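Local structure of tetracycline repressor protein class G (Acinetobacter baumannii, 6RX9) at residues A61-R66 with K80-S85; D74-L79 with S194-F199; T88-Y93 with Y140-V145. The protein represses the tetracycline resistance element by binding operator DNA through a helix-turn-helix, and binds that operator less tightly once the repressor has bound tetracycline. All coordinates share one frame; numbering follows the deposited sequence.

Contact 1: A61-R66 with K80-S85; sequences AERHTR and KENALS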
ATOM      1  N   ALA A  61       5.997 -16.082  -5.449  1.00 44.56           N
ATOM      2  CA  ALA A  61       6.425 -17.102  -6.441  1.00 47.11           C
ATOM      3  C   ALA A  61       6.087 -16.642  -7.867  1.00 47.88           C
ATOM      4  O   ALA A  61       6.988 -16.686  -8.726  1.00 49.41           O
ATOM      5  CB  ALA A  61       5.780 -18.430  -6.128  1.00 47.36           C
ATOM      6  N   GLU A  62       4.836 -16.226  -8.101  1.00 48.87           N
ATOM      7  CA  GLU A  62       4.307 -15.769  -9.420  1.00 50.52           C
ATOM      8  C   GLU A  62       5.155 -14.603  -9.952  1.00 50.06           C
ATOM      9  O   GLU A  62       5.403 -14.574 -11.173  1.00 50.14           O
ATOM     10  CB  GLU A  62       2.829 -15.386  -9.288  1.00 51.65           C
ATOM     11  CG  GLU A  62       2.253 -14.607 -10.464  1.00 52.83           C
ATOM     12  CD  GLU A  62       2.131 -15.363 -11.777  1.00 55.48           C
ATOM     13  OE1 GLU A  62       2.439 -16.571 -11.797  1.00 58.27           O
ATOM     14  OE2 GLU A  62       1.718 -14.740 -12.779  1.00 55.71           O
ATOM     15  N   ARG A  63       5.580 -13.682  -9.078  1.00 49.36           N
ATOM     16  CA  ARG A  63       6.359 -12.473  -9.466  1.00 49.58           C
ATOM     17  C   ARG A  63       7.771 -12.875  -9.916  1.00 50.15           C
ATOM     18  O   ARG A  63       8.285 -12.237 -10.855  1.00 49.08           O
ATOM     19  CB  ARG A  63       6.428 -11.449  -8.327  1.00 49.14           C
ATOM     20  CG  ARG A  63       6.762 -10.044  -8.810  1.00 49.62           C
ATOM     21  CD  ARG A  63       7.155  -9.061  -7.724  1.00 49.54           C
ATOM     22  NE  ARG A  63       7.294  -7.716  -8.275  1.00 50.05           N
ATOM     23  CZ  ARG A  63       7.518  -6.610  -7.567  1.00 50.11           C
ATOM     24  NH1 ARG A  63       7.624  -5.446  -8.186  1.00 50.53           N
ATOM     25  NH2 ARG A  63       7.637  -6.662  -6.250  1.00 49.76           N
ATOM     26  N   HIS A  64       8.370 -13.896  -9.291  1.00 50.86           N
ATOM     27  CA  HIS A  64       9.755 -14.367  -9.585  1.00 52.13           C
ATOM     28  C   HIS A  64       9.868 -14.852 -11.037  1.00 53.18           C
ATOM     29  O   HIS A  64      10.978 -14.755 -11.602  1.00 52.73           O
ATOM     30  CB  HIS A  64      10.192 -15.465  -8.604  1.00 53.31           C
ATOM     31  CG  HIS A  64      10.167 -15.049  -7.170  1.00 53.52           C
ATOM     32  ND1 HIS A  64      10.532 -13.781  -6.760  1.00 53.34           N
ATOM     33  CD2 HIS A  64       9.836 -15.731  -6.051  1.00 53.72           C
ATOM     34  CE1 HIS A  64      10.417 -13.697  -5.449  1.00 53.29           C
ATOM     35  NE2 HIS A  64       9.991 -14.879  -4.991  1.00 53.20           N
ATOM     36  N   THR A  65       8.772 -15.356 -11.618  1.00 53.20           N
ATOM     37  CA  THR A  65       8.716 -15.884 -13.011  1.00 54.64           C
ATOM     38  C   THR A  65       8.816 -14.724 -14.016  1.00 53.93           C
ATOM     39  O   THR A  65       9.210 -14.987 -15.171  1.00 55.50           O
ATOM     40  CB  THR A  65       7.449 -16.717 -13.254  1.00 55.05           C
ATOM     41  OG1 THR A  65       6.314 -15.852 -13.181  1.00 54.93           O
ATOM     42  CG2 THR A  65       7.287 -17.858 -12.273  1.00 55.34           C
ATOM     43  N   ARG A  66       8.475 -13.500 -13.595  1.00 52.15           N
ATOM     44  CA  ARG A  66       8.474 -12.277 -14.446  1.00 51.87           C
ATOM     45  C   ARG A  66       9.469 -11.242 -13.897  1.00 49.90           C
ATOM     46  O   ARG A  66       9.318 -10.047 -14.228  1.00 49.31           O
ATOM     47  CB  ARG A  66       7.051 -11.710 -14.523  1.00 52.30           C
ATOM     48  CG  ARG A  66       6.192 -12.354 -15.602  1.00 54.55           C
ATOM     49  CD  ARG A  66       6.555 -11.835 -16.979  1.00 56.22           C
ATOM     50  NE  ARG A  66       5.770 -12.452 -18.038  1.00 58.60           N
ATOM     51  CZ  ARG A  66       5.777 -12.067 -19.314  1.00 60.26           C
ATOM     52  NH1 ARG A  66       6.526 -11.047 -19.705  1.00 60.64           N
ATOM     53  NH2 ARG A  66       5.028 -12.704 -20.197  1.00 62.00           N
ATOM     54  N   LYS A  80       5.288  -3.557 -17.059  1.00 35.85           N
ATOM     55  CA  LYS A  80       3.831  -3.863 -17.026  1.00 36.57           C
ATOM     56  C   LYS A  80       3.626  -5.325 -16.613  1.00 36.57           C
ATOM     57  O   LYS A  80       2.851  -5.560 -15.670  1.00 35.26           O
ATOM     58  CB  LYS A  80       3.147  -3.582 -18.368  1.00 38.09           C
ATOM     59  CG  LYS A  80       1.675  -3.975 -18.410  1.00 39.08           C
ATOM     60  CD  LYS A  80       0.821  -3.145 -19.341  1.00 40.81           C
ATOM     61  CE  LYS A  80      -0.660  -3.365 -19.113  1.00 41.52           C
ATOM     62  NZ  LYS A  80      -1.487  -2.507 -19.993  1.00 42.63           N
ATOM     63  N   GLU A  81       4.295  -6.266 -17.283  1.00 37.85           N
ATOM     64  CA  GLU A  81       4.130  -7.721 -17.016  1.00 39.35           C
ATOM     65  C   GLU A  81       4.597  -8.033 -15.588  1.00 37.69           C
ATOM     66  O   GLU A  81       3.951  -8.874 -14.937  1.00 38.10           O
ATOM     67  CB  GLU A  81       4.867  -8.558 -18.063  1.00 42.02           C
ATOM     68  CG  GLU A  81       4.214  -8.520 -19.434  1.00 44.92           C
ATOM     69  CD  GLU A  81       2.788  -9.048 -19.494  1.00 46.82           C
ATOM     70  OE1 GLU A  81       2.080  -8.713 -20.459  1.00 50.03           O
ATOM     71  OE2 GLU A  81       2.385  -9.796 -18.578  1.00 48.56           O
ATOM     72  N   ASN A  82       5.659  -7.374 -15.116  1.00 36.68           N
ATOM     73  CA  ASN A  82       6.170  -7.516 -13.725  1.00 36.21           C
ATOM     74  C   ASN A  82       5.089  -7.034 -12.744  1.00 34.64           C
ATOM     75  O   ASN A  82       4.803  -7.756 -11.771  1.00 33.98           O
ATOM     76  CB  ASN A  82       7.485  -6.761 -13.521  1.00 36.78           C
ATOM     77  CG  ASN A  82       8.076  -6.971 -12.142  1.00 37.28           C
ATOM     78  OD1 ASN A  82       7.858  -6.165 -11.242  1.00 38.06           O
ATOM     79  ND2 ASN A  82       8.813  -8.056 -11.962  1.00 38.28           N
ATOM     80  N   ALA A  83       4.490  -5.868 -13.003  1.00 33.22           N
ATOM     81  CA  ALA A  83       3.436  -5.270 -12.147  1.00 32.44           C
ATOM     82  C   ALA A  83       2.227  -6.212 -12.081  1.00 32.02           C
ATOM     83  O   ALA A  83       1.727  -6.452 -10.962  1.00 31.28           O
ATOM     84  CB  ALA A  83       3.055  -3.902 -12.656  1.00 32.39           C
ATOM     85  N   LEU A  84       1.790  -6.744 -13.227  1.00 32.53           N
ATOM     86  CA  LEU A  84       0.579  -7.606 -13.337  1.00 33.33           C
ATOM     87  C   LEU A  84       0.791  -8.915 -12.562  1.00 33.14           C
ATOM     88  O   LEU A  84      -0.164  -9.387 -11.914  1.00 32.93           O
ATOM     89  CB  LEU A  84       0.266  -7.869 -14.814  1.00 35.15           C
ATOM     90  CG  LEU A  84      -0.311  -6.678 -15.580  1.00 35.90           C
ATOM     91  CD1 LEU A  84      -0.188  -6.886 -17.080  1.00 37.44           C
ATOM     92  CD2 LEU A  84      -1.763  -6.432 -15.191  1.00 36.22           C
ATOM     93  N   SER A  85       2.004  -9.476 -12.629  0.50 32.91           N
ATOM     94  CA  SER A  85       2.410 -10.725 -11.929  0.50 32.96           C
ATOM     95  C   SER A  85       2.407 -10.497 -10.411  0.50 31.87           C
ATOM     96  O   SER A  85       1.950 -11.401  -9.681  0.50 31.79           O
ATOM     97  CB  SER A  85       3.755 -11.209 -12.411  0.50 33.40           C
ATOM     98  OG  SER A  85       4.802 -10.371 -11.942  0.50 32.83           O
TER
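Asn82 and His64, the residue after Arg63, probably bind tetracycline in this repressor, and Arg63 is hydrogen-bonded to Asn82 beside that site. Both ends of the Asn82 amide are used. Its OD1 accepts from Arg63 NH1 at 3.1 Å, the donor lying in the carbonyl plane and the oxygen close to the guanidinium plane; a second bond to the same oxygen, from Arg63 NE at 3.4 Å, is weak. The two flat groups are turned 41° apart. Arg63 reaches this far because its chain is extended from CG to NE. At the other end, Asn82 ND2 donates to Arg66 O over 3.1 Å along an almost straight path (177°), with the oxygen in the amide plane, although ND2 stands above the Arg66 carbonyl plane. Gripped at OD1 and ND2, the amide has its rotation fixed. Farther out, Arg66 and Glu81 run side by side: Glu81 CB lies 3.4 Å from Arg66 NH1, over one guanidinium face. Their charges come near, but no N-H points at the carboxylate. Arg63 NH1 also bonds Ser138 OG of helix 127-155, and Phe86 makes a cation-pi contact with Arg63. The Asn82 helix, 75-91, rests through Ala83 on Val137 and Val141 of helix 127-155, and through Lys80 it forms a salt bridge with Asp193 of helix 185-202.

Contact 2: D74-L79 with S194-F199; sequences DWRVFL and SLIAGF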
ATOM      1  N   ASP A  74      10.910  -4.777 -24.696  1.00 48.93           N
ATOM      2  CA  ASP A  74      11.308  -3.400 -24.298  1.00 48.56           C
ATOM      3  C   ASP A  74      10.936  -3.186 -22.825  1.00 45.53           C
ATOM      4  O   ASP A  74      10.180  -4.015 -22.276  1.00 44.16           O
ATOM      5  CB  ASP A  74      10.681  -2.344 -25.214  1.00 50.33           C
ATOM      6  CG  ASP A  74       9.242  -2.011 -24.864  1.00 50.42           C
ATOM      7  OD1 ASP A  74       8.447  -2.957 -24.713  1.00 52.05           O
ATOM      8  OD2 ASP A  74       8.936  -0.810 -24.720  1.00 50.77           O
ATOM      9  N   TRP A  75      11.457  -2.115 -22.225  1.00 44.01           N
ATOM     10  CA  TRP A  75      11.313  -1.790 -20.781  1.00 42.35           C
ATOM     11  C   TRP A  75       9.834  -1.623 -20.401  1.00 41.00           C
ATOM     12  O   TRP A  75       9.495  -1.933 -19.245  1.00 38.85           O
ATOM     13  CB  TRP A  75      12.141  -0.549 -20.416  1.00 42.29           C
ATOM     14  CG  TRP A  75      11.700   0.728 -21.066  1.00 41.92           C
ATOM     15  CD1 TRP A  75      12.112   1.234 -22.265  1.00 43.18           C
ATOM     16  CD2 TRP A  75      10.776   1.686 -20.525  1.00 40.97           C
ATOM     17  NE1 TRP A  75      11.500   2.434 -22.513  1.00 42.72           N
ATOM     18  CE2 TRP A  75      10.675   2.737 -21.462  1.00 41.46           C
ATOM     19  CE3 TRP A  75      10.024   1.756 -19.346  1.00 39.67           C
ATOM     20  CZ2 TRP A  75       9.850   3.841 -21.250  1.00 41.03           C
ATOM     21  CZ3 TRP A  75       9.209   2.846 -19.140  1.00 39.19           C
ATOM     22  CH2 TRP A  75       9.124   3.872 -20.079  1.00 39.81           C
ATOM     23  N   ARG A  76       8.988  -1.159 -21.327  1.00 41.31           N
ATOM     24  CA  ARG A  76       7.549  -0.875 -21.061  1.00 41.12           C
ATOM     25  C   ARG A  76       6.805  -2.190 -20.799  1.00 40.07           C
ATOM     26  O   ARG A  76       6.038  -2.251 -19.817  1.00 38.83           O
ATOM     27  CB  ARG A  76       6.916  -0.117 -22.230  1.00 42.94           C
ATOM     28  CG  ARG A  76       7.541   1.244 -22.497  1.00 45.05           C
ATOM     29  CD  ARG A  76       6.840   1.976 -23.627  1.00 47.35           C
ATOM     30  NE  ARG A  76       7.734   2.887 -24.330  1.00 50.02           N
ATOM     31  CZ  ARG A  76       8.325   2.652 -25.503  1.00 52.81           C
ATOM     32  NH1 ARG A  76       9.115   3.575 -26.029  1.00 54.39           N
ATOM     33  NH2 ARG A  76       8.136   1.516 -26.152  1.00 54.48           N
ATOM     34  N   VAL A  77       7.030  -3.203 -21.637  1.00 40.15           N
ATOM     35  CA  VAL A  77       6.385  -4.544 -21.510  1.00 40.10           C
ATOM     36  C   VAL A  77       6.909  -5.223 -20.236  1.00 38.97           C
ATOM     37  O   VAL A  77       6.087  -5.822 -19.520  1.00 37.94           O
ATOM     38  CB  VAL A  77       6.613  -5.406 -22.767  1.00 41.91           C
ATOM     39  CG1 VAL A  77       6.154  -6.842 -22.563  1.00 42.43           C
ATOM     40  CG2 VAL A  77       5.931  -4.796 -23.984  1.00 42.80           C
ATOM     41  N   PHE A  78       8.214  -5.109 -19.955  1.00 38.75           N
ATOM     42  CA  PHE A  78       8.869  -5.698 -18.757  1.00 38.24           C
ATOM     43  C   PHE A  78       8.207  -5.165 -17.478  1.00 36.43           C
ATOM     44  O   PHE A  78       7.821  -5.988 -16.628  1.00 34.85           O
ATOM     45  CB  PHE A  78      10.370  -5.402 -18.721  1.00 39.45           C
ATOM     46  CG  PHE A  78      11.015  -5.782 -17.413  1.00 39.62           C
ATOM     47  CD1 PHE A  78      11.069  -7.109 -17.016  1.00 40.18           C
ATOM     48  CD2 PHE A  78      11.535  -4.817 -16.564  1.00 39.91           C
ATOM     49  CE1 PHE A  78      11.642  -7.466 -15.805  1.00 40.19           C
ATOM     50  CE2 PHE A  78      12.104  -5.174 -15.350  1.00 39.74           C
ATOM     51  CZ  PHE A  78      12.159  -6.497 -14.975  1.00 40.04           C
ATOM     52  N   LEU A  79       8.093  -3.839 -17.344  1.00 35.85           N
ATOM     53  CA  LEU A  79       7.539  -3.185 -16.125  1.00 35.02           C
ATOM     54  C   LEU A  79       6.058  -3.546 -15.965  1.00 34.73           C
ATOM     55  O   LEU A  79       5.650  -3.823 -14.819  1.00 33.45           O
ATOM     56  CB  LEU A  79       7.736  -1.667 -16.200  1.00 34.81           C
ATOM     57  CG  LEU A  79       9.171  -1.174 -16.011  1.00 35.33           C
ATOM     58  CD1 LEU A  79       9.226   0.344 -16.024  1.00 35.28           C
ATOM     59  CD2 LEU A  79       9.780  -1.721 -14.727  1.00 35.07           C
ATOM     60  N   SER A 194      -0.495   4.782 -16.920  1.00 32.94           N
ATOM     61  CA  SER A 194      -0.153   6.194 -16.608  1.00 32.54           C
ATOM     62  C   SER A 194       1.254   6.269 -16.004  1.00 32.37           C
ATOM     63  O   SER A 194       2.049   7.112 -16.449  1.00 32.18           O
ATOM     64  CB  SER A 194      -1.180   6.819 -15.699  1.00 32.36           C
ATOM     65  OG  SER A 194      -2.447   6.863 -16.341  1.00 32.80           O
ATOM     66  N   LEU A 195       1.559   5.410 -15.031  1.00 31.90           N
ATOM     67  CA  LEU A 195       2.886   5.370 -14.366  1.00 32.58           C
ATOM     68  C   LEU A 195       3.975   5.121 -15.424  1.00 33.03           C
ATOM     69  O   LEU A 195       4.961   5.884 -15.455  1.00 33.42           O
ATOM     70  CB  LEU A 195       2.866   4.272 -13.297  1.00 32.79           C
ATOM     71  CG  LEU A 195       3.976   4.327 -12.248  1.00 33.84           C
ATOM     72  CD1 LEU A 195       4.080   5.705 -11.613  1.00 34.16           C
ATOM     73  CD2 LEU A 195       3.749   3.265 -11.178  1.00 33.43           C
ATOM     74  N   ILE A 196       3.788   4.112 -16.278  1.00 33.42           N
ATOM     75  CA  ILE A 196       4.799   3.693 -17.298  1.00 34.70           C
ATOM     76  C   ILE A 196       4.938   4.794 -18.362  1.00 35.57           C
ATOM     77  O   ILE A 196       6.087   5.107 -18.725  1.00 36.49           O
ATOM     78  CB  ILE A 196       4.443   2.314 -17.893  1.00 35.24           C
ATOM     79  CG1 ILE A 196       4.564   1.214 -16.833  1.00 34.89           C
ATOM     80  CG2 ILE A 196       5.292   2.010 -19.119  1.00 36.16           C
ATOM     81  CD1 ILE A 196       3.899  -0.088 -17.211  1.00 35.24           C
ATOM     82  N   ALA A 197       3.825   5.368 -18.834  1.00 35.42           N
ATOM     83  CA  ALA A 197       3.808   6.486 -19.810  1.00 36.39           C
ATOM     84  C   ALA A 197       4.613   7.669 -19.252  1.00 36.68           C
ATOM     85  O   ALA A 197       5.347   8.306 -20.032  1.00 37.38           O
ATOM     86  CB  ALA A 197       2.388   6.890 -20.128  1.00 36.41           C
ATOM     87  N   GLY A 198       4.475   7.948 -17.951  1.00 35.71           N
ATOM     88  CA  GLY A 198       5.197   9.022 -17.242  1.00 36.31           C
ATOM     89  C   GLY A 198       6.697   8.783 -17.187  1.00 37.10           C
ATOM     90  O   GLY A 198       7.448   9.769 -17.297  1.00 37.56           O
ATOM     91  N   PHE A 199       7.129   7.531 -17.006  1.00 37.39           N
ATOM     92  CA  PHE A 199       8.565   7.147 -16.963  1.00 39.16           C
ATOM     93  C   PHE A 199       9.249   7.540 -18.277  1.00 41.54           C
ATOM     94  O   PHE A 199      10.396   8.020 -18.217  1.00 42.49           O
ATOM     95  CB  PHE A 199       8.745   5.649 -16.699  1.00 38.16           C
ATOM     96  CG  PHE A 199       8.318   5.170 -15.332  1.00 36.87           C
ATOM     97  CD1 PHE A 199       8.362   6.007 -14.226  1.00 36.64           C
ATOM     98  CD2 PHE A 199       7.901   3.861 -15.152  1.00 36.08           C
ATOM     99  CE1 PHE A 199       7.977   5.546 -12.976  1.00 35.78           C
ATOM    100  CE2 PHE A 199       7.520   3.403 -13.900  1.00 35.49           C
ATOM    101  CZ  PHE A 199       7.558   4.247 -12.816  1.00 35.11           C
TER
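Trp75 and Leu79 pack against Ile196 and Phe199 where helices 75-91 and 185-202 run roughly antiparallel; the short segments measured here approach to 10.5 Å between axes, at 149°. The tight part centres on Ile196, whose two ends meet different partners. Its CG2 lies at the indole, 4.0 Å from Trp75 CZ3, while Ile196 CD1 reaches toward Leu79 and comes to 4.0 Å from Arg76 O. Trp75 CH2 is edge-on to Ile196 O at 3.5 Å, near the ring plane, and Trp75 CZ3 lies 3.7 Å from Phe199 CB. The Trp75 first torsion, with CG between the backbone N and the carbonyl carbon (chi1 65°), carries the six-membered ring to these two residues. Leu79 completes the buried side, its CD1 reaching Phe199 CD2 at 3.9 Å.

The looser side belongs to Arg76, the one exposed residue among those that touch. Within the two segments its side chain touches Ile196 CG2 with CB and CG. Arg76 CG also lies 3.5 Å above the plane of the Trp75 ring, over the centre, and the guanidinium has Trp75 NE1 over one face. Its charged partners are Asp74, whose OD2 makes a salt bridge with Arg76 NH2 at 2.8 Å, and Glu200, bridged by NE. Asp74 itself is the N-cap, accepting weak bonds from the backbone N of Arg76 and Val77. Helix 185-202 also packs on the second subunit, Phe199 touching Ser194 of that chain, within the helical dimer interface of the TetR family.

No hydrogen bond joins the two segments directly. Their association therefore rests on the fit of apolar surfaces, whereas the ionic groups gather at the solvent-facing rim, where Arg76 bridges to Glu200 of the other helix and its bond to Asp74 stays at the start of its own.

Contact 3: T88-Y93 with Y140-V145; sequences TALLSY and YVVGSV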
ATOM      1  N   THR A  88      -1.288 -10.233  -9.296  1.00 33.04           N
ATOM      2  CA  THR A  88      -1.867 -11.604  -9.326  1.00 34.39           C
ATOM      3  C   THR A  88      -1.418 -12.367  -8.073  1.00 33.68           C
ATOM      4  O   THR A  88      -2.278 -13.011  -7.445  1.00 34.35           O
ATOM      5  CB  THR A  88      -1.482 -12.344 -10.613  1.00 35.39           C
ATOM      6  OG1 THR A  88      -1.861 -11.515 -11.711  1.00 36.85           O
ATOM      7  CG2 THR A  88      -2.147 -13.696 -10.737  1.00 37.14           C
ATOM      8  N   ALA A  89      -0.131 -12.271  -7.721  1.00 33.38           N
ATOM      9  CA  ALA A  89       0.494 -12.956  -6.563  1.00 33.28           C
ATOM     10  C   ALA A  89      -0.180 -12.514  -5.258  1.00 32.86           C
ATOM     11  O   ALA A  89      -0.455 -13.390  -4.418  1.00 32.99           O
ATOM     12  CB  ALA A  89       1.976 -12.675  -6.524  1.00 33.29           C
ATOM     13  N   LEU A  90      -0.420 -11.210  -5.081  1.00 31.95           N
ATOM     14  CA  LEU A  90      -1.044 -10.659  -3.845  1.00 31.98           C
ATOM     15  C   LEU A  90      -2.539 -11.004  -3.809  1.00 32.46           C
ATOM     16  O   LEU A  90      -3.060 -11.201  -2.697  1.00 32.85           O
ATOM     17  CB  LEU A  90      -0.814  -9.144  -3.768  1.00 31.50           C
ATOM     18  CG  LEU A  90       0.635  -8.703  -3.553  1.00 31.17           C
ATOM     19  CD1 LEU A  90       0.729  -7.192  -3.447  1.00 30.86           C
ATOM     20  CD2 LEU A  90       1.236  -9.360  -2.316  1.00 31.46           C
ATOM     21  N   LEU A  91      -3.203 -11.084  -4.968  1.00 33.17           N
ATOM     22  CA  LEU A  91      -4.656 -11.394  -5.069  1.00 34.31           C
ATOM     23  C   LEU A  91      -4.905 -12.905  -4.948  1.00 35.08           C
ATOM     24  O   LEU A  91      -6.074 -13.273  -4.735  1.00 35.50           O
ATOM     25  CB  LEU A  91      -5.216 -10.869  -6.396  1.00 34.91           C
ATOM     26  CG  LEU A  91      -5.466  -9.362  -6.477  1.00 34.80           C
ATOM     27  CD1 LEU A  91      -5.865  -8.963  -7.889  1.00 35.23           C
ATOM     28  CD2 LEU A  91      -6.534  -8.922  -5.484  1.00 35.37           C
ATOM     29  N   SER A  92      -3.866 -13.742  -5.073  1.00 35.22           N
ATOM     30  CA  SER A  92      -3.987 -15.223  -5.175  1.00 36.48           C
ATOM     31  C   SER A  92      -4.465 -15.832  -3.849  1.00 36.76           C
ATOM     32  O   SER A  92      -4.975 -16.964  -3.888  1.00 37.00           O
ATOM     33  CB  SER A  92      -2.702 -15.865  -5.643  1.00 36.45           C
ATOM     34  OG  SER A  92      -1.681 -15.771  -4.664  1.00 36.50           O
ATOM     35  N   TYR A  93      -4.318 -15.118  -2.727  1.00 36.24           N
ATOM     36  CA  TYR A  93      -4.750 -15.595  -1.386  1.00 36.84           C
ATOM     37  C   TYR A  93      -5.417 -14.464  -0.599  1.00 36.25           C
ATOM     38  O   TYR A  93      -5.006 -13.292  -0.716  1.00 34.93           O
ATOM     39  CB  TYR A  93      -3.566 -16.202  -0.630  1.00 37.11           C
ATOM     40  CG  TYR A  93      -3.151 -17.546  -1.168  1.00 38.24           C
ATOM     41  CD1 TYR A  93      -3.836 -18.693  -0.807  1.00 39.59           C
ATOM     42  CD2 TYR A  93      -2.113 -17.670  -2.078  1.00 38.73           C
ATOM     43  CE1 TYR A  93      -3.490 -19.934  -1.312  1.00 40.89           C
ATOM     44  CE2 TYR A  93      -1.751 -18.905  -2.590  1.00 39.26           C
ATOM     45  CZ  TYR A  93      -2.442 -20.040  -2.207  1.00 40.81           C
ATOM     46  OH  TYR A  93      -2.101 -21.263  -2.705  1.00 43.05           O
ATOM     47  N   TYR A 140       2.554   1.335  -6.047  1.00 28.00           N
ATOM     48  CA  TYR A 140       1.226   1.440  -6.705  1.00 27.95           C
ATOM     49  C   TYR A 140       0.464   0.114  -6.555  1.00 27.24           C
ATOM     50  O   TYR A 140      -0.714   0.144  -6.156  1.00 26.58           O
ATOM     51  CB  TYR A 140       1.361   1.847  -8.176  1.00 28.34           C
ATOM     52  CG  TYR A 140       0.062   1.754  -8.932  1.00 28.77           C
ATOM     53  CD1 TYR A 140      -0.961   2.660  -8.699  1.00 29.26           C
ATOM     54  CD2 TYR A 140      -0.169   0.734  -9.839  1.00 28.91           C
ATOM     55  CE1 TYR A 140      -2.172   2.567  -9.365  1.00 29.39           C
ATOM     56  CE2 TYR A 140      -1.374   0.628 -10.515  1.00 29.54           C
ATOM     57  CZ  TYR A 140      -2.382   1.545 -10.273  1.00 29.90           C
ATOM     58  OH  TYR A 140      -3.572   1.453 -10.934  1.00 30.89           O
ATOM     59  N   VAL A 141       1.114  -1.018  -6.843  1.00 26.52           N
ATOM     60  CA  VAL A 141       0.466  -2.363  -6.826  1.00 26.53           C
ATOM     61  C   VAL A 141      -0.011  -2.668  -5.397  1.00 26.18           C
ATOM     62  O   VAL A 141      -1.167  -3.082  -5.239  1.00 25.47           O
ATOM     63  CB  VAL A 141       1.403  -3.463  -7.360  1.00 27.07           C
ATOM     64  CG1 VAL A 141       0.842  -4.851  -7.094  1.00 27.54           C
ATOM     65  CG2 VAL A 141       1.689  -3.281  -8.843  1.00 27.44           C
ATOM     66  N   VAL A 142       0.851  -2.473  -4.400  1.00 26.25           N
ATOM     67  CA  VAL A 142       0.523  -2.755  -2.971  1.00 26.34           C
ATOM     68  C   VAL A 142      -0.692  -1.910  -2.571  1.00 26.56           C
ATOM     69  O   VAL A 142      -1.654  -2.491  -2.042  1.00 26.18           O
ATOM     70  CB  VAL A 142       1.730  -2.513  -2.047  1.00 26.74           C
ATOM     71  CG1 VAL A 142       1.323  -2.484  -0.581  1.00 27.37           C
ATOM     72  CG2 VAL A 142       2.821  -3.545  -2.286  1.00 26.94           C
ATOM     73  N   GLY A 143      -0.655  -0.597  -2.824  1.00 26.50           N
ATOM     74  CA  GLY A 143      -1.768   0.318  -2.505  1.00 27.01           C
ATOM     75  C   GLY A 143      -3.071  -0.153  -3.131  1.00 27.21           C
ATOM     76  O   GLY A 143      -4.099  -0.179  -2.420  1.00 27.71           O
ATOM     77  N   SER A 144      -3.031  -0.530  -4.414  1.00 27.20           N
ATOM     78  CA  SER A 144      -4.208  -0.963  -5.212  1.00 27.92           C
ATOM     79  C   SER A 144      -4.812  -2.244  -4.625  1.00 28.41           C
ATOM     80  O   SER A 144      -6.043  -2.292  -4.439  1.00 28.52           O
ATOM     81  CB  SER A 144      -3.844  -1.145  -6.664  1.00 28.00           C
ATOM     82  OG  SER A 144      -4.924  -1.725  -7.374  1.00 28.92           O
ATOM     83  N   VAL A 145      -3.984  -3.251  -4.340  1.00 28.00           N
ATOM     84  CA  VAL A 145      -4.477  -4.589  -3.893  1.00 28.77           C
ATOM     85  C   VAL A 145      -5.002  -4.485  -2.454  1.00 29.18           C
ATOM     86  O   VAL A 145      -6.025  -5.139  -2.165  1.00 30.11           O
ATOM     87  CB  VAL A 145      -3.410  -5.687  -4.045  1.00 28.72           C
ATOM     88  CG1 VAL A 145      -3.949  -7.030  -3.581  1.00 29.28           C
ATOM     89  CG2 VAL A 145      -2.907  -5.788  -5.482  1.00 28.48           C
TER
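Val145 directs one methyl, CG1, against both Leu90 and Leu91. Its first torsion (chi1 180°) sets CG1 anti to the backbone N, and from there the methyl reaches the base of one leucine and a branch of the next: 3.8 Å to Leu90 CB and 3.7 Å to Leu91 CD2. The two leucines share nearly the same conformation, with CG beside the backbone N and CD1 carried on away from CA, yet they use different branches. In Leu90 the extended branch does the far reaching: with chi2 at -178°, CD1 comes to 4.3 Å from Val141 CG1 and 4.4 Å from Val142 CG2. In Leu91 it is the other methyl, CD2, that meets Val145, the two side chains crossing at a slant. Val141 and Val142 also differ. The first touches with the methyl anti to its backbone N, whereas Val142, whose CB bond leads away from the 88-93 segment, comes near with its other methyl.

These residues join helix 75-91 to the long helix 127-155 in the all-helical C-terminal domain of the TetR fold. Leu90 and Val142 both pack on His100, which probably binds magnesium, consistent with this apolar patch lying behind the probable metal end of the drug site. Val142 packs as well on Leu146 of the second subunit.

Ser92 OG donates to Ala89 O at 2.7 Å, tilted out of the carbonyl plane. The following Tyr93 packs on Leu14, Leu17 and Asn18 of helix 6-20 in the DNA-binding domain, while Gln149 NE2 of helix 127-155 gives weak hydrogen bonds to Leu90 O and Tyr93 O.

How the contacts relate
All three contacts share helix 75-91, which meets helix 185-202 near its start (contact 2), the 61-66 segment in its middle (contact 1) and helix 127-155 near its end (contact 3). Contact 1 lies between the other two, whose centres are 18 Å apart: its own centre is 14 Å from that of contact 2 and 11 Å from that of contact 3. Direct packing joins them, with Lys80 N 3.7 Å from Ile196 CD1 and Ala83 O 3.8 Å from Val141 CG2. Around the probable drug site, contact 1 supplies His64 and Asn82, and the Leu90 side chain of contact 3 lies about 4 Å from that of His100, a probable magnesium ligand. Contacts 2 and 3 both reach the second subunit; contact 1 does not.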